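Local coordinates for protein glucosidase (Croceicoccus marinus, PDB 5Z3K) that probably hydrolyses O-glycosidic bonds as a GH39-family beta-glucosidase, releasing glucose from beta-glucosides, at residues D4-P16 / T419-P432. Residues are numbered along the deposited sequence; the frame is centred on the assembly and turned at random.
Sequences DLIAKLSVNAGEP and TGYSGYTLEIGHLP
Ala7 sets its methyl squarely over the Tyr421 ring, CB standing 3.5 Å from the centroid and 1° off the normal, a textbook CH-pi contact. Followed outward from CB through the ring carbons, Tyr421 lies against Leu5 and Ala7. Its CB is 3.7 Å from Leu5 O; with CG anti to its carbonyl carbon (chi1 -64°), CD1 comes within 3.4 Å of Ala7 N, CE1 packs on Ala7 CA, and CD2, CE2 and finally CZ lie beneath the Ala7 methyl, each 3.7 Å from its CB. Thr419 CG2 touches the opposite face, offset toward the rim. Replacing Tyr421 by a leucine would remove the flat surface between these two methyls and probably leave Phe357 without its edge-to-face partner. Beyond it, strands 6-13 and 423-429 run parallel, joined by a ladder from Ala7 N to Gly423 O (2.9 Å) through to Ala13 N and Gly429 O. Leu9 CB and Val11 CG2 both touch Leu426 CD1, at 3.6 and 3.9 Å. At the ladder's end, Asn12 OD1 accepts from Gly14 N in an Asx turn, where the chain turns a corner at Gly14 and Glu15. This parallel pair, formed by segments some 400 residues apart, lies in the mixed sheet beside the TIM barrel of this GH39 enzyme, between strands 345-350 and 464-469.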
loop_
_atom_site.group_PDB
_atom_site.type_symbol
_atom_site.label_atom_id
_atom_site.label_comp_id
_atom_site.label_asym_id
_atom_site.label_seq_id
_atom_site.Cartn_x
_atom_site.Cartn_y
_atom_site.Cartn_z
ATOM N N ASP A 4 18.860 -19.280 -24.054
ATOM C CA ASP A 4 17.581 -19.319 -23.353
ATOM C C ASP A 4 17.709 -19.964 -21.976
ATOM O O ASP A 4 17.857 -21.182 -21.852
ATOM C CB ASP A 4 16.539 -20.068 -24.188
ATOM C CG ASP A 4 15.722 -19.138 -25.053
ATOM O OD1 ASP A 4 16.030 -17.925 -25.063
ATOM O OD2 ASP A 4 14.775 -19.617 -25.719
ATOM N N LEU A 5 17.670 -19.132 -20.939
ATOM C CA LEU A 5 17.679 -19.603 -19.564
ATOM C C LEU A 5 16.247 -19.781 -19.079
ATOM O O LEU A 5 15.436 -18.850 -19.167
ATOM C CB LEU A 5 18.432 -18.622 -18.673
ATOM C CG LEU A 5 19.858 -18.368 -19.147
ATOM C CD1 LEU A 5 20.424 -17.137 -18.480
ATOM C CD2 LEU A 5 20.711 -19.591 -18.865
ATOM N N ILE A 6 15.936 -20.976 -18.580
ATOM C CA ILE A 6 14.585 -21.334 -18.172
ATOM C C ILE A 6 14.600 -21.582 -16.673
ATOM O O ILE A 6 15.334 -22.452 -16.190
ATOM C CB ILE A 6 14.065 -22.563 -18.935
ATOM C CG1 ILE A 6 14.161 -22.343 -20.454
ATOM C CG2 ILE A 6 12.640 -22.903 -18.512
ATOM C CD1 ILE A 6 13.198 -21.288 -21.007
ATOM N N ALA A 7 13.793 -20.819 -15.940
ATOM C CA ALA A 7 13.655 -21.033 -14.510
ATOM C C ALA A 7 12.809 -22.271 -14.233
ATOM O O ALA A 7 11.861 -22.580 -14.959
ATOM C CB ALA A 7 13.029 -19.806 -13.847
ATOM N N LYS A 8 13.147 -22.979 -13.156
ATOM C CA LYS A 8 12.477 -24.223 -12.796
ATOM C C LYS A 8 11.774 -24.051 -11.456
ATOM O O LYS A 8 12.433 -23.902 -10.420
ATOM C CB LYS A 8 13.486 -25.377 -12.752
ATOM C CG LYS A 8 13.885 -25.838 -14.151
ATOM C CD LYS A 8 15.164 -26.643 -14.118
ATOM C CE LYS A 8 15.579 -27.104 -15.510
ATOM N NZ LYS A 8 16.848 -27.890 -15.448
ATOM N N LEU A 9 10.441 -24.100 -11.468
ATOM C CA LEU A 9 9.631 -23.843 -10.288
ATOM C C LEU A 9 8.836 -25.082 -9.921
ATOM O O LEU A 9 8.391 -25.828 -10.796
ATOM C CB LEU A 9 8.665 -22.673 -10.510
ATOM C CG LEU A 9 9.329 -21.344 -10.846
ATOM C CD1 LEU A 9 8.311 -20.341 -11.378
ATOM C CD2 LEU A 9 10.013 -20.832 -9.591
ATOM N N SER A 10 8.656 -25.301 -8.623
ATOM C CA SER A 10 7.808 -26.385 -8.161
ATOM C C SER A 10 6.959 -25.906 -6.997
ATOM O O SER A 10 7.441 -25.182 -6.122
ATOM C CB SER A 10 8.636 -27.608 -7.739
ATOM O OG SER A 10 9.721 -27.209 -6.933
ATOM N N VAL A 11 5.699 -26.340 -6.991
ATOM C CA VAL A 11 4.715 -25.988 -5.975
ATOM C C VAL A 11 4.084 -27.267 -5.446
ATOM O O VAL A 11 3.727 -28.155 -6.226
ATOM C CB VAL A 11 3.627 -25.062 -6.551
ATOM C CG1 VAL A 11 2.414 -24.991 -5.613
ATOM C CG2 VAL A 11 4.198 -23.684 -6.823
ATOM N N ASN A 12 3.964 -27.370 -4.126
ATOM C CA ASN A 12 3.151 -28.405 -3.495
ATOM C C ASN A 12 1.812 -27.768 -3.146
ATOM O O ASN A 12 1.726 -26.975 -2.204
ATOM C CB ASN A 12 3.825 -28.979 -2.245
ATOM C CG ASN A 12 3.104 -30.217 -1.710
ATOM O OD1 ASN A 12 1.884 -30.340 -1.837
ATOM N ND2 ASN A 12 3.859 -31.136 -1.101
ATOM N N ALA A 13 0.771 -28.129 -3.891
ATOM C CA ALA A 13 -0.546 -27.522 -3.740
ATOM C C ALA A 13 -1.404 -28.189 -2.669
ATOM O O ALA A 13 -2.533 -27.751 -2.441
ATOM C CB ALA A 13 -1.287 -27.545 -5.082
ATOM N N GLY A 14 -0.889 -29.202 -1.981
ATOM C CA GLY A 14 -1.704 -29.982 -1.072
ATOM C C GLY A 14 -1.469 -29.710 0.395
ATOM O O GLY A 14 -2.141 -30.299 1.244
ATOM N N GLU A 15 -0.519 -28.840 0.716
ATOM C CA GLU A 15 -0.301 -28.539 2.120
ATOM C C GLU A 15 0.111 -27.087 2.318
ATOM O O GLU A 15 1.103 -26.620 1.736
ATOM C CB GLU A 15 0.751 -29.463 2.713
ATOM C CG GLU A 15 2.067 -29.439 1.978
ATOM C CD GLU A 15 2.968 -30.561 2.419
ATOM O OE1 GLU A 15 2.437 -31.564 2.950
ATOM O OE2 GLU A 15 4.200 -30.435 2.236
ATOM N N PRO A 16 -0.610 -26.350 3.144
ATOM C CA PRO A 16 -0.215 -24.969 3.403
ATOM C C PRO A 16 1.060 -24.920 4.229
ATOM O O PRO A 16 1.279 -25.750 5.115
ATOM C CB PRO A 16 -1.411 -24.395 4.168
ATOM C CG PRO A 16 -2.054 -25.567 4.802
ATOM C CD PRO A 16 -1.795 -26.753 3.923
ATOM N N THR A 419 18.980 -12.823 -13.295
ATOM C CA THR A 419 19.526 -14.023 -13.924
ATOM C C THR A 419 19.302 -14.007 -15.428
ATOM O O THR A 419 20.024 -14.686 -16.165
ATOM C CB THR A 419 18.907 -15.281 -13.300
ATOM O OG1 THR A 419 19.154 -15.283 -11.889
ATOM C CG2 THR A 419 19.506 -16.548 -13.893
ATOM N N GLY A 420 18.344 -13.220 -15.898
ATOM C CA GLY A 420 18.077 -13.142 -17.318
ATOM C C GLY A 420 17.257 -14.276 -17.883
ATOM O O GLY A 420 17.349 -14.542 -19.088
ATOM N N TYR A 421 16.446 -14.945 -17.060
ATOM C CA TYR A 421 15.518 -15.947 -17.572
ATOM C C TYR A 421 14.668 -15.387 -18.705
ATOM O O TYR A 421 14.210 -14.241 -18.658
ATOM C CB TYR A 421 14.583 -16.444 -16.473
ATOM C CG TYR A 421 15.262 -17.166 -15.338
ATOM C CD1 TYR A 421 16.016 -18.308 -15.569
ATOM C CD2 TYR A 421 15.119 -16.721 -14.030
ATOM C CE1 TYR A 421 16.622 -18.986 -14.530
ATOM C CE2 TYR A 421 15.727 -17.393 -12.982
ATOM C CZ TYR A 421 16.481 -18.519 -13.245
ATOM O OH TYR A 421 17.075 -19.182 -12.206
ATOM N N SER A 422 14.447 -16.215 -19.716
ATOM C CA SER A 422 13.524 -15.912 -20.795
ATOM C C SER A 422 12.223 -16.686 -20.664
ATOM O O SER A 422 11.298 -16.461 -21.450
ATOM C CB SER A 422 14.181 -16.214 -22.143
ATOM O OG SER A 422 14.415 -17.603 -22.284
ATOM N N GLY A 423 12.126 -17.581 -19.688
ATOM C CA GLY A 423 10.909 -18.342 -19.488
ATOM C C GLY A 423 11.043 -19.215 -18.261
ATOM O O GLY A 423 12.030 -19.148 -17.525
ATOM N N TYR A 424 10.024 -20.041 -18.046
ATOM C CA TYR A 424 9.953 -20.861 -16.847
ATOM C C TYR A 424 9.242 -22.160 -17.184
ATOM O O TYR A 424 8.454 -22.240 -18.132
ATOM C CB TYR A 424 9.215 -20.129 -15.703
ATOM C CG TYR A 424 7.737 -19.963 -15.984
ATOM C CD1 TYR A 424 6.823 -20.954 -15.632
ATOM C CD2 TYR A 424 7.254 -18.833 -16.646
ATOM C CE1 TYR A 424 5.476 -20.822 -15.922
ATOM C CE2 TYR A 424 5.908 -18.691 -16.922
ATOM C CZ TYR A 424 5.026 -19.685 -16.560
ATOM O OH TYR A 424 3.685 -19.553 -16.850
ATOM N N THR A 425 9.511 -23.179 -16.387
ATOM C CA THR A 425 8.617 -24.321 -16.316
ATOM C C THR A 425 8.260 -24.515 -14.852
ATOM O O THR A 425 9.079 -24.252 -13.973
ATOM C CB THR A 425 9.227 -25.592 -16.933
ATOM O OG1 THR A 425 8.272 -26.657 -16.847
ATOM C CG2 THR A 425 10.508 -25.985 -16.203
ATOM N N LEU A 426 7.015 -24.921 -14.597
ATOM C CA LEU A 426 6.438 -24.905 -13.260
ATOM C C LEU A 426 5.700 -26.214 -13.033
ATOM O O LEU A 426 4.768 -26.528 -13.773
ATOM C CB LEU A 426 5.472 -23.716 -13.104
ATOM C CG LEU A 426 4.470 -23.779 -11.944
ATOM C CD1 LEU A 426 5.199 -23.734 -10.590
ATOM C CD2 LEU A 426 3.436 -22.641 -12.042
ATOM N N GLU A 427 6.090 -26.975 -12.011
ATOM C CA GLU A 427 5.417 -28.235 -11.706
ATOM C C GLU A 427 4.608 -28.083 -10.424
ATOM O O GLU A 427 5.170 -27.812 -9.354
ATOM C CB GLU A 427 6.413 -29.386 -11.575
ATOM C CG GLU A 427 5.746 -30.706 -11.194
ATOM C CD GLU A 427 6.546 -31.932 -11.610
ATOM O OE1 GLU A 427 7.542 -31.797 -12.354
ATOM O OE2 GLU A 427 6.161 -33.042 -11.195
ATOM N N ILE A 428 3.296 -28.268 -10.526
ATOM C CA ILE A 428 2.401 -28.208 -9.382
ATOM C C ILE A 428 1.957 -29.629 -9.067
ATOM O O ILE A 428 1.333 -30.290 -9.899
ATOM C CB ILE A 428 1.188 -27.303 -9.648
ATOM C CG1 ILE A 428 1.626 -25.931 -10.169
ATOM C CG2 ILE A 428 0.380 -27.147 -8.385
ATOM C CD1 ILE A 428 1.390 -25.722 -11.659
ATOM N N GLY A 429 2.276 -30.100 -7.871
ATOM C CA GLY A 429 1.879 -31.433 -7.477
ATOM C C GLY A 429 0.867 -31.434 -6.351
ATOM O O GLY A 429 0.654 -30.408 -5.701
ATOM N N HIS A 430 0.224 -32.586 -6.140
ATOM C CA HIS A 430 -0.695 -32.800 -5.024
ATOM C C HIS A 430 -1.847 -31.795 -5.015
ATOM O O HIS A 430 -2.177 -31.217 -3.976
ATOM C CB HIS A 430 0.057 -32.762 -3.692
ATOM C CG HIS A 430 1.162 -33.762 -3.604
ATOM N ND1 HIS A 430 0.932 -35.113 -3.465
ATOM C CD2 HIS A 430 2.507 -33.611 -3.650
ATOM C CE1 HIS A 430 2.088 -35.752 -3.418
ATOM N NE2 HIS A 430 3.059 -34.864 -3.530
ATOM N N LEU A 431 -2.471 -31.593 -6.175
ATOM C CA LEU A 431 -3.651 -30.740 -6.219
ATOM C C LEU A 431 -4.651 -31.240 -5.178
ATOM O O LEU A 431 -4.884 -32.454 -5.090
ATOM C CB LEU A 431 -4.287 -30.727 -7.609
ATOM C CG LEU A 431 -3.477 -30.002 -8.689
ATOM C CD1 LEU A 431 -4.125 -30.127 -10.070
ATOM C CD2 LEU A 431 -3.282 -28.545 -8.323
ATOM N N PRO A 432 -5.201 -30.357 -4.334
ATOM C CA PRO A 432 -5.836 -30.831 -3.092
ATOM C C PRO A 432 -7.169 -31.511 -3.303
ATOM O O PRO A 432 -7.601 -32.270 -2.425
ATOM C CB PRO A 432 -5.989 -29.549 -2.259
ATOM C CG PRO A 432 -6.043 -28.439 -3.268
ATOM C CD PRO A 432 -5.177 -28.888 -4.431
HETATM O O HOH W 1 17.778 -16.045 -21.372
#